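Local coordinates for protein DMATS type aromatic prenyltransferase (Streptomyces coelicolor, PDB 6ZS0) that probably transfers a dimethylallyl group to C5 of the tryptophan indole ring, acting as an aromatic prenyltransferase of the ABBA-barrel type, at residues P201-L212 with L249-F260; D224-F235 with L327-P337. All coordinates share one frame; numbering follows the deposited sequence. Where two conformers were deposited one is given.

Interaction 1: P201-L212 with L249-F260; sequences PRAKVYLRHDNL and LDGRPAQSCHSF
Strands 202-209 and 254-260 are neighbours in the closed antiparallel barrel of the ABBA prenyltransferase fold, and Ala203 faces Phe260 at one end of their ladder as His209 faces Ala254 at the other. Their axes approach to 4.5 Å at 158°. Seven sound N-H...O bonds link the hydrogen-bonded pairs, among them Phe260 N to Ala203 O at 2.8 Å; an eighth, Ala254 N to His209 O, is weak.

On the face carrying Ala203 and Val205, which touch helix 162-175, Ser256 OG sits between two imidazoles. It meets His209 NE2 at 2.7 Å across the strands and His258 NE2 at 2.8 Å two residues along its own strand. With chi1 61°, OG lies between the backbone N and the carbonyl carbon; it is in the plane of the His209 ring, at its edge, but displaced from that of His258. Proton direction is open in both bonds, but one hydroxyl bridges His209 NE2 and His258 NE2, 4.9 Å apart, which probably helps to set the rotation of both rings.

The other face, which in this fold would look into the lumen, carries Tyr206. Cys257 SG lies over one side of its ring, 4.0 Å from the centroid, in a sulfur-aromatic contact, and Cys257 CB adds a CH-pi contact; Phe190 meets the same ring edge-to-face.

At the strand ends, Leu212 CD2 packs on Ala254 CB at 3.8 Å, and Leu249 N donates to Leu212 O. A water joins this end of the ladder: beside the weak direct bond, it donates to His209 O and accepts from Leu212 N and Ala254 N.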
loop_
_atom_site.group_PDB
_atom_site.type_symbol
_atom_site.label_atom_id
_atom_site.label_comp_id
_atom_site.label_asym_id
_atom_site.label_seq_id
_atom_site.Cartn_x
_atom_site.Cartn_y
_atom_site.Cartn_z
ATOM N N PRO A 201 11.544 14.676 8.408
ATOM C CA PRO A 201 11.129 13.494 7.654
ATOM C C PRO A 201 10.408 12.432 8.509
ATOM O O PRO A 201 10.781 12.222 9.646
ATOM C CB PRO A 201 12.454 12.930 7.100
ATOM C CG PRO A 201 13.529 13.508 8.001
ATOM C CD PRO A 201 13.003 14.871 8.395
ATOM N N ARG A 202 9.395 11.796 7.928
ATOM C CA ARG A 202 8.777 10.555 8.456
ATOM C C ARG A 202 9.161 9.415 7.502
ATOM O O ARG A 202 8.566 9.332 6.432
ATOM C CB ARG A 202 7.290 10.838 8.630
ATOM C CG ARG A 202 7.050 12.173 9.327
ATOM C CD ARG A 202 5.639 12.366 9.835
ATOM N NE ARG A 202 5.551 13.620 10.582
ATOM C CZ ARG A 202 4.414 14.223 10.924
ATOM N NH1 ARG A 202 3.246 13.696 10.584
ATOM N NH2 ARG A 202 4.452 15.362 11.598
ATOM N N ALA A 203 10.185 8.632 7.859
ATOM C CA ALA A 203 10.844 7.639 6.968
ATOM C C ALA A 203 10.368 6.243 7.334
ATOM O O ALA A 203 10.389 5.886 8.520
ATOM C CB ALA A 203 12.336 7.720 7.068
ATOM N N LYS A 204 9.968 5.475 6.324
ATOM C CA LYS A 204 9.421 4.115 6.495
ATOM C C LYS A 204 10.296 3.152 5.698
ATOM O O LYS A 204 10.496 3.402 4.497
ATOM C CB LYS A 204 7.966 4.084 6.028
ATOM C CG LYS A 204 7.026 5.001 6.804
ATOM C CD LYS A 204 5.634 5.105 6.186
ATOM C CE LYS A 204 4.541 5.247 7.233
ATOM N NZ LYS A 204 4.231 3.953 7.888
ATOM N N VAL A 205 10.839 2.127 6.353
ATOM C CA VAL A 205 11.656 1.090 5.681
ATOM C C VAL A 205 10.845 -0.194 5.669
ATOM O O VAL A 205 10.363 -0.604 6.719
ATOM C CB VAL A 205 13.023 0.864 6.351
ATOM C CG1 VAL A 205 13.878 -0.116 5.558
ATOM C CG2 VAL A 205 13.779 2.174 6.538
ATOM N N TYR A 206 10.677 -0.784 4.498
ATOM C CA TYR A 206 9.963 -2.063 4.329
ATOM C C TYR A 206 10.978 -3.186 4.179
ATOM O O TYR A 206 11.985 -3.013 3.455
ATOM C CB TYR A 206 9.023 -2.019 3.131
ATOM C CG TYR A 206 7.813 -1.165 3.322
ATOM C CD1 TYR A 206 7.909 0.208 3.356
ATOM C CD2 TYR A 206 6.560 -1.744 3.474
ATOM C CE1 TYR A 206 6.786 0.997 3.537
ATOM C CE2 TYR A 206 5.425 -0.964 3.606
ATOM C CZ TYR A 206 5.543 0.408 3.646
ATOM O OH TYR A 206 4.449 1.214 3.828
ATOM N N LEU A 207 10.715 -4.311 4.844
ATOM C CA LEU A 207 11.510 -5.541 4.732
ATOM C C LEU A 207 10.631 -6.635 4.154
ATOM O O LEU A 207 9.461 -6.720 4.557
ATOM C CB LEU A 207 12.012 -5.970 6.119
ATOM C CG LEU A 207 13.295 -5.306 6.625
ATOM C CD1 LEU A 207 13.201 -3.820 6.627
ATOM C CD2 LEU A 207 13.609 -5.792 8.035
ATOM N N ARG A 208 11.211 -7.464 3.305
ATOM C CA ARG A 208 10.601 -8.721 2.809
ATOM C C ARG A 208 10.942 -9.842 3.798
ATOM O O ARG A 208 12.103 -9.871 4.268
ATOM C CB ARG A 208 11.168 -9.037 1.427
ATOM C CG ARG A 208 10.332 -10.001 0.596
ATOM C CD ARG A 208 10.917 -10.199 -0.803
ATOM N NE ARG A 208 11.876 -9.154 -1.160
ATOM C CZ ARG A 208 11.662 -8.122 -1.987
ATOM N NH1 ARG A 208 12.625 -7.238 -2.162
ATOM N NH2 ARG A 208 10.509 -7.968 -2.631
ATOM N N HIS A 209 9.999 -10.730 4.078
ATOM C CA HIS A 209 10.243 -11.877 4.998
ATOM C C HIS A 209 9.770 -13.142 4.310
ATOM O O HIS A 209 8.578 -13.359 4.211
ATOM C CB HIS A 209 9.555 -11.660 6.345
ATOM C CG HIS A 209 10.009 -10.438 7.059
ATOM N ND1 HIS A 209 11.260 -10.337 7.651
ATOM C CD2 HIS A 209 9.397 -9.241 7.245
ATOM C CE1 HIS A 209 11.389 -9.136 8.162
ATOM N NE2 HIS A 209 10.268 -8.448 7.919
ATOM N N ASP A 210 10.692 -13.925 3.796
ATOM C CA ASP A 210 10.376 -15.217 3.162
ATOM C C ASP A 210 10.114 -16.271 4.242
ATOM O O ASP A 210 10.887 -16.316 5.233
ATOM C CB ASP A 210 11.515 -15.638 2.247
ATOM C CG ASP A 210 11.847 -14.663 1.131
ATOM O OD1 ASP A 210 11.057 -13.754 0.883
ATOM O OD2 ASP A 210 12.929 -14.836 0.518
ATOM N N ASN A 211 9.080 -17.076 4.046
ATOM C CA ASN A 211 8.717 -18.246 4.891
ATOM C C ASN A 211 8.608 -17.765 6.336
ATOM O O ASN A 211 9.166 -18.400 7.264
ATOM C CB ASN A 211 9.723 -19.386 4.735
ATOM C CG ASN A 211 9.881 -19.795 3.289
ATOM O OD1 ASN A 211 8.895 -20.017 2.584
ATOM N ND2 ASN A 211 11.113 -19.891 2.833
ATOM N N LEU A 212 7.958 -16.638 6.542
ATOM C CA LEU A 212 7.802 -16.096 7.912
ATOM C C LEU A 212 6.992 -17.053 8.780
ATOM O O LEU A 212 5.997 -17.625 8.320
ATOM C CB LEU A 212 7.115 -14.727 7.851
ATOM C CG LEU A 212 7.026 -13.933 9.153
ATOM C CD1 LEU A 212 8.386 -13.528 9.714
ATOM C CD2 LEU A 212 6.186 -12.706 8.924
ATOM N N LEU A 249 5.082 -19.210 6.237
ATOM C CA LEU A 249 4.136 -18.842 5.168
ATOM C C LEU A 249 4.730 -19.288 3.841
ATOM O O LEU A 249 5.913 -19.018 3.592
ATOM C CB LEU A 249 3.911 -17.334 5.199
ATOM C CG LEU A 249 3.220 -16.815 6.446
ATOM C CD1 LEU A 249 2.961 -15.333 6.330
ATOM C CD2 LEU A 249 1.930 -17.571 6.738
ATOM N N ASP A 250 3.938 -19.941 3.001
ATOM C CA ASP A 250 4.467 -20.597 1.794
ATOM C C ASP A 250 3.959 -19.956 0.504
ATOM O O ASP A 250 4.285 -20.487 -0.524
ATOM C CB ASP A 250 4.147 -22.080 1.817
ATOM C CG ASP A 250 2.681 -22.405 2.024
ATOM O OD1 ASP A 250 2.397 -23.626 2.106
ATOM O OD2 ASP A 250 1.857 -21.498 2.030
ATOM N N GLY A 251 3.310 -18.805 0.580
ATOM C CA GLY A 251 2.945 -18.025 -0.618
ATOM C C GLY A 251 3.946 -16.899 -0.847
ATOM O O GLY A 251 5.150 -17.073 -0.573
ATOM N N ARG A 252 3.500 -15.796 -1.414
ATOM C CA ARG A 252 4.429 -14.676 -1.635
ATOM C C ARG A 252 4.860 -14.151 -0.266
ATOM O O ARG A 252 4.199 -14.385 0.738
ATOM C CB ARG A 252 3.752 -13.588 -2.462
ATOM C CG ARG A 252 2.878 -12.656 -1.653
ATOM C CD ARG A 252 2.106 -11.693 -2.543
ATOM N NE ARG A 252 1.107 -12.436 -3.290
ATOM C CZ ARG A 252 0.408 -11.958 -4.317
ATOM N NH1 ARG A 252 -0.504 -12.725 -4.905
ATOM N NH2 ARG A 252 0.614 -10.717 -4.734
ATOM N N PRO A 253 6.002 -13.450 -0.208
ATOM C CA PRO A 253 6.574 -13.042 1.071
ATOM C C PRO A 253 5.677 -12.062 1.850
ATOM O O PRO A 253 4.945 -11.249 1.284
ATOM C CB PRO A 253 7.899 -12.364 0.644
ATOM C CG PRO A 253 8.190 -12.867 -0.737
ATOM C CD PRO A 253 6.822 -13.063 -1.347
ATOM N N ALA A 254 5.695 -12.176 3.163
ATOM C CA ALA A 254 5.168 -11.186 4.093
ATOM C C ALA A 254 6.114 -9.983 4.057
ATOM O O ALA A 254 7.256 -10.123 3.595
ATOM C CB ALA A 254 4.987 -11.727 5.485
ATOM N N GLN A 255 5.651 -8.860 4.554
ATOM C CA GLN A 255 6.473 -7.634 4.642
ATOM C C GLN A 255 6.299 -7.043 6.015
ATOM O O GLN A 255 5.221 -7.230 6.652
ATOM C CB GLN A 255 6.127 -6.621 3.543
ATOM C CG GLN A 255 6.438 -7.138 2.153
ATOM C CD GLN A 255 6.201 -6.081 1.103
ATOM O OE1 GLN A 255 6.402 -4.885 1.340
ATOM N NE2 GLN A 255 5.855 -6.534 -0.088
ATOM N N SER A 256 7.318 -6.324 6.467
ATOM C CA SER A 256 7.186 -5.452 7.650
ATOM C C SER A 256 7.591 -4.042 7.245
ATOM O O SER A 256 8.387 -3.896 6.300
ATOM C CB SER A 256 7.977 -5.956 8.846
ATOM O OG SER A 256 9.366 -6.014 8.548
ATOM N N CYS A 257 7.076 -3.064 7.940
ATOM C CA CYS A 257 7.415 -1.640 7.777
ATOM C C CYS A 257 7.924 -1.116 9.140
ATOM O O CYS A 257 7.278 -1.460 10.152
ATOM C CB CYS A 257 6.166 -0.893 7.318
ATOM S SG CYS A 257 6.344 0.901 7.272
ATOM N N HIS A 258 8.989 -0.338 9.145
ATOM C CA HIS A 258 9.600 0.242 10.371
ATOM C C HIS A 258 9.663 1.738 10.174
ATOM O O HIS A 258 10.347 2.167 9.203
ATOM C CB HIS A 258 10.966 -0.415 10.604
ATOM C CG HIS A 258 10.849 -1.901 10.574
ATOM N ND1 HIS A 258 10.742 -2.645 11.724
ATOM C CD2 HIS A 258 10.737 -2.767 9.541
ATOM C CE1 HIS A 258 10.585 -3.910 11.406
ATOM N NE2 HIS A 258 10.576 -4.017 10.055
ATOM N N SER A 259 8.982 2.466 11.048
ATOM C CA SER A 259 8.712 3.914 10.932
ATOM C C SER A 259 9.693 4.643 11.841
ATOM O O SER A 259 9.677 4.358 13.054
ATOM C CB SER A 259 7.274 4.240 11.291
ATOM O OG SER A 259 6.393 3.797 10.253
ATOM N N PHE A 260 10.514 5.522 11.246
ATOM C CA PHE A 260 11.417 6.479 11.940
ATOM C C PHE A 260 10.837 7.899 11.823
ATOM O O PHE A 260 10.805 8.447 10.696
ATOM C CB PHE A 260 12.814 6.367 11.335
ATOM C CG PHE A 260 13.421 4.996 11.424
ATOM C CD1 PHE A 260 14.179 4.626 12.530
ATOM C CD2 PHE A 260 13.238 4.066 10.408
ATOM C CE1 PHE A 260 14.746 3.364 12.612
ATOM C CE2 PHE A 260 13.805 2.800 10.494
ATOM C CZ PHE A 260 14.557 2.450 11.599
HETATM O O HOH W 1 6.457 -15.051 4.373
HETATM O O HOH W 2 6.717 -16.757 2.205
#

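Interaction 2: D224-F235 with L327-P337; sequences DSGLVPTAVEGF and LALAGQRDQPP
Arg333 NE donates to the backbone O of Asp224 over 2.9 Å with an N-H...O angle of 152°, approaching in the carbonyl plane. The two side chains run alongside each other, their carboxylate and guanidinium planes 24° apart, and Arg333 NH2 reaches Asp224 OD1 at 3.3 Å in a weak hydrogen bond that is part of a salt bridge. Both ends have further partners: OD1 pairs with Arg267, and Arg333 NH1 with Asp262.

Next along the chain, Gly226 and Gly331 bring the two backbones together, their CA atoms 4.1 Å apart; with no side chain on either, the chains come this near. One water spans this step, bound to Gly226 O, Gln332 N and Gln335 O.

Leu227 then lies beside the strand: its CD2 branch rests on Gly331 CA at 3.6 Å and also touches Pro337 CG, while CD1 meets Leu329 CG at 3.9 Å.

Helix segment 229-235 runs nearly antiparallel to strand segment 327-332, packing on the outside of the barrel as in the ABBA fold. With CG anti to the backbone N (chi1 162°), Phe235 lays its ring over the strand. Leu329 CB sits above the ring centre, 3.7 Å from the centroid, in a CH-pi contact, and Leu329 CD2 packs on Phe235 CB. The contact thus grades from a branched arginine-carboxylate network, which holds the 224-226 turn by polar bonds, to a helix-strand interface made by apolar and CH-pi contacts.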
loop_
_atom_site.group_PDB
_atom_site.type_symbol
_atom_site.label_atom_id
_atom_site.label_comp_id
_atom_site.label_asym_id
_atom_site.label_seq_id
_atom_site.Cartn_x
_atom_site.Cartn_y
_atom_site.Cartn_z
ATOM N N ASP A 224 8.204 -0.777 22.156
ATOM C CA ASP A 224 8.226 0.699 21.968
ATOM C C ASP A 224 7.845 1.100 20.533
ATOM O O ASP A 224 7.944 2.311 20.225
ATOM C CB ASP A 224 9.593 1.275 22.341
ATOM C CG ASP A 224 10.746 0.872 21.430
ATOM O OD1 ASP A 224 11.683 1.685 21.295
ATOM O OD2 ASP A 224 10.723 -0.261 20.881
ATOM N N SER A 225 7.411 0.166 19.685
ATOM C CA SER A 225 6.915 0.493 18.322
ATOM C C SER A 225 5.431 0.112 18.160
ATOM O O SER A 225 4.940 0.201 17.027
ATOM C CB SER A 225 7.799 -0.098 17.250
ATOM O OG SER A 225 7.934 -1.492 17.410
ATOM N N GLY A 226 4.726 -0.221 19.259
ATOM C CA GLY A 226 3.249 -0.127 19.344
ATOM C C GLY A 226 2.516 -1.462 19.409
ATOM O O GLY A 226 1.307 -1.430 19.646
ATOM N N LEU A 227 3.177 -2.591 19.136
ATOM C CA LEU A 227 2.550 -3.943 19.180
ATOM C C LEU A 227 3.264 -4.798 20.220
ATOM O O LEU A 227 4.464 -4.545 20.480
ATOM C CB LEU A 227 2.624 -4.627 17.808
ATOM C CG LEU A 227 1.941 -3.906 16.649
ATOM C CD1 LEU A 227 1.953 -4.783 15.402
ATOM C CD2 LEU A 227 0.514 -3.519 16.988
ATOM N N VAL A 228 2.551 -5.784 20.765
ATOM C CA VAL A 228 3.095 -6.767 21.742
ATOM C C VAL A 228 3.155 -8.124 21.050
ATOM O O VAL A 228 2.284 -8.437 20.243
ATOM C CB VAL A 228 2.283 -6.771 23.055
ATOM C CG1 VAL A 228 2.261 -5.379 23.685
ATOM C CG2 VAL A 228 0.862 -7.301 22.887
ATOM N N PRO A 229 4.208 -8.940 21.305
ATOM C CA PRO A 229 4.419 -10.210 20.598
ATOM C C PRO A 229 3.197 -11.130 20.456
ATOM O O PRO A 229 3.041 -11.716 19.411
ATOM C CB PRO A 229 5.485 -10.920 21.446
ATOM C CG PRO A 229 6.271 -9.792 22.087
ATOM C CD PRO A 229 5.279 -8.663 22.278
ATOM N N THR A 230 2.355 -11.227 21.488
ATOM C CA THR A 230 1.146 -12.095 21.493
ATOM C C THR A 230 0.121 -11.575 20.467
ATOM O O THR A 230 -0.566 -12.430 19.848
ATOM C CB THR A 230 0.579 -12.232 22.914
ATOM O OG1 THR A 230 0.586 -10.945 23.532
ATOM C CG2 THR A 230 1.378 -13.196 23.759
ATOM N N ALA A 231 0.008 -10.249 20.284
ATOM C CA ALA A 231 -0.934 -9.624 19.324
ATOM C C ALA A 231 -0.429 -9.911 17.910
ATOM O O ALA A 231 -1.239 -10.145 17.024
ATOM C CB ALA A 231 -1.079 -8.134 19.550
ATOM N N VAL A 232 0.877 -9.885 17.730
ATOM C CA VAL A 232 1.502 -10.102 16.401
ATOM C C VAL A 232 1.300 -11.575 16.028
ATOM O O VAL A 232 0.911 -11.849 14.881
ATOM C CB VAL A 232 2.976 -9.667 16.395
ATOM C CG1 VAL A 232 3.646 -9.995 15.072
ATOM C CG2 VAL A 232 3.110 -8.179 16.683
ATOM N N GLU A 233 1.480 -12.501 16.978
ATOM C CA GLU A 233 1.315 -13.955 16.709
ATOM C C GLU A 233 -0.148 -14.258 16.414
ATOM O O GLU A 233 -0.404 -15.019 15.490
ATOM C CB GLU A 233 1.805 -14.826 17.870
ATOM C CG GLU A 233 3.307 -14.800 18.025
ATOM C CD GLU A 233 3.918 -16.049 18.624
ATOM O OE1 GLU A 233 3.365 -17.158 18.393
ATOM O OE2 GLU A 233 4.968 -15.923 19.290
ATOM N N GLY A 234 -1.064 -13.683 17.195
ATOM C CA GLY A 234 -2.508 -13.868 17.000
ATOM C C GLY A 234 -2.920 -13.408 15.613
ATOM O O GLY A 234 -3.665 -14.124 14.928
ATOM N N PHE A 235 -2.420 -12.259 15.200
ATOM C CA PHE A 235 -2.786 -11.660 13.904
ATOM C C PHE A 235 -2.217 -12.564 12.814
ATOM O O PHE A 235 -2.948 -12.895 11.865
ATOM C CB PHE A 235 -2.263 -10.237 13.795
ATOM C CG PHE A 235 -2.226 -9.728 12.388
ATOM C CD1 PHE A 235 -3.402 -9.396 11.733
ATOM C CD2 PHE A 235 -1.031 -9.609 11.717
ATOM C CE1 PHE A 235 -3.372 -8.967 10.419
ATOM C CE2 PHE A 235 -1.007 -9.131 10.421
ATOM C CZ PHE A 235 -2.174 -8.810 9.781
ATOM N N LEU A 327 -3.760 -8.039 4.461
ATOM C CA LEU A 327 -4.192 -7.513 5.760
ATOM C C LEU A 327 -2.952 -7.078 6.524
ATOM O O LEU A 327 -1.924 -7.721 6.410
ATOM C CB LEU A 327 -4.937 -8.591 6.546
ATOM C CG LEU A 327 -6.302 -8.996 6.004
ATOM C CD1 LEU A 327 -6.889 -10.106 6.851
ATOM C CD2 LEU A 327 -7.243 -7.819 5.895
ATOM N N ALA A 328 -3.058 -6.035 7.324
ATOM C CA ALA A 328 -1.911 -5.520 8.086
ATOM C C ALA A 328 -2.370 -5.147 9.494
ATOM O O ALA A 328 -3.501 -4.630 9.659
ATOM C CB ALA A 328 -1.277 -4.330 7.411
ATOM N N LEU A 329 -1.477 -5.361 10.433
ATOM C CA LEU A 329 -1.605 -4.872 11.828
ATOM C C LEU A 329 -0.514 -3.826 12.042
ATOM O O LEU A 329 0.671 -4.155 11.904
ATOM C CB LEU A 329 -1.475 -6.055 12.770
ATOM C CG LEU A 329 -1.658 -5.725 14.248
ATOM C CD1 LEU A 329 -3.067 -5.234 14.507
ATOM C CD2 LEU A 329 -1.304 -6.932 15.090
ATOM N N ALA A 330 -0.915 -2.607 12.382
ATOM C CA ALA A 330 -0.046 -1.416 12.383
ATOM C C ALA A 330 0.018 -0.860 13.807
ATOM O O ALA A 330 -1.037 -0.504 14.339
ATOM C CB ALA A 330 -0.565 -0.383 11.421
ATOM N N GLY A 331 1.213 -0.841 14.373
ATOM C CA GLY A 331 1.503 -0.259 15.687
ATOM C C GLY A 331 2.233 1.067 15.555
ATOM O O GLY A 331 3.032 1.255 14.607
ATOM N N GLN A 332 1.962 1.963 16.491
ATOM C CA GLN A 332 2.697 3.227 16.694
ATOM C C GLN A 332 2.794 3.455 18.202
ATOM O O GLN A 332 1.788 3.274 18.879
ATOM C CB GLN A 332 2.012 4.387 15.977
ATOM C CG GLN A 332 2.778 4.860 14.754
ATOM C CD GLN A 332 4.046 5.606 15.112
ATOM O OE1 GLN A 332 4.102 6.342 16.101
ATOM N NE2 GLN A 332 5.073 5.445 14.287
ATOM N N ARG A 333 3.990 3.756 18.684
ATOM C CA ARG A 333 4.277 4.078 20.104
ATOM C C ARG A 333 3.154 4.962 20.676
ATOM O O ARG A 333 2.829 5.989 20.045
ATOM C CB ARG A 333 5.640 4.763 20.168
ATOM C CG ARG A 333 6.107 5.131 21.566
ATOM C CD ARG A 333 7.427 5.868 21.468
ATOM N NE ARG A 333 8.494 5.003 20.985
ATOM C CZ ARG A 333 9.655 5.428 20.486
ATOM N NH1 ARG A 333 9.911 6.725 20.394
ATOM N NH2 ARG A 333 10.552 4.552 20.066
ATOM N N ASP A 334 2.564 4.546 21.807
ATOM C CA ASP A 334 1.564 5.320 22.596
ATOM C C ASP A 334 0.286 5.516 21.773
ATOM O O ASP A 334 -0.358 6.584 21.916
ATOM C CB ASP A 334 2.134 6.674 23.042
ATOM N N GLN A 335 -0.071 4.541 20.933
ATOM C CA GLN A 335 -1.307 4.600 20.108
ATOM C C GLN A 335 -1.965 3.232 20.077
ATOM O O GLN A 335 -1.290 2.212 20.152
ATOM C CB GLN A 335 -1.001 5.089 18.694
ATOM C CG GLN A 335 -0.436 6.502 18.664
ATOM C CD GLN A 335 -0.262 7.056 17.272
ATOM O OE1 GLN A 335 -0.976 6.696 16.335
ATOM N NE2 GLN A 335 0.695 7.960 17.131
ATOM N N PRO A 336 -3.308 3.174 19.966
ATOM C CA PRO A 336 -4.004 1.904 19.801
ATOM C C PRO A 336 -3.691 1.338 18.415
ATOM O O PRO A 336 -3.727 2.076 17.432
ATOM C CB PRO A 336 -5.490 2.274 19.951
ATOM C CG PRO A 336 -5.551 3.730 19.534
ATOM C CD PRO A 336 -4.227 4.324 19.976
ATOM N N PRO A 337 -3.364 0.033 18.305
ATOM C CA PRO A 337 -3.120 -0.600 17.006
ATOM C C PRO A 337 -4.228 -0.362 15.969
ATOM O O PRO A 337 -5.396 -0.256 16.338
ATOM C CB PRO A 337 -3.054 -2.090 17.351
ATOM C CG PRO A 337 -2.511 -2.106 18.758
ATOM C CD PRO A 337 -3.158 -0.906 19.417
HETATM O O HOH W 3 -0.187 0.664 18.307
#

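How the interactions relate
From the N terminus the segments come in the order 201-212, 224-235, 249-260 and 327-337, so the two contacts cross. Interaction 1 closes a loop of 36 intervening residues that contains 224-235; interaction 2 spans 91 residues and encloses 249-260. The first joins adjacent barrel strands, whereas the second lays the helix from their connection over strand 324-332. Strand 270-275 lies between 254-260 and 324-332 in the sheet, and its Phe271 is touched by Ser256 and His258 from one contact and by Ser225 and Leu227 from the other. Direct packing, Ser259 CB to Gln332 NE2 at 3.9 Å, also links them; their centres are about 14 Å apart.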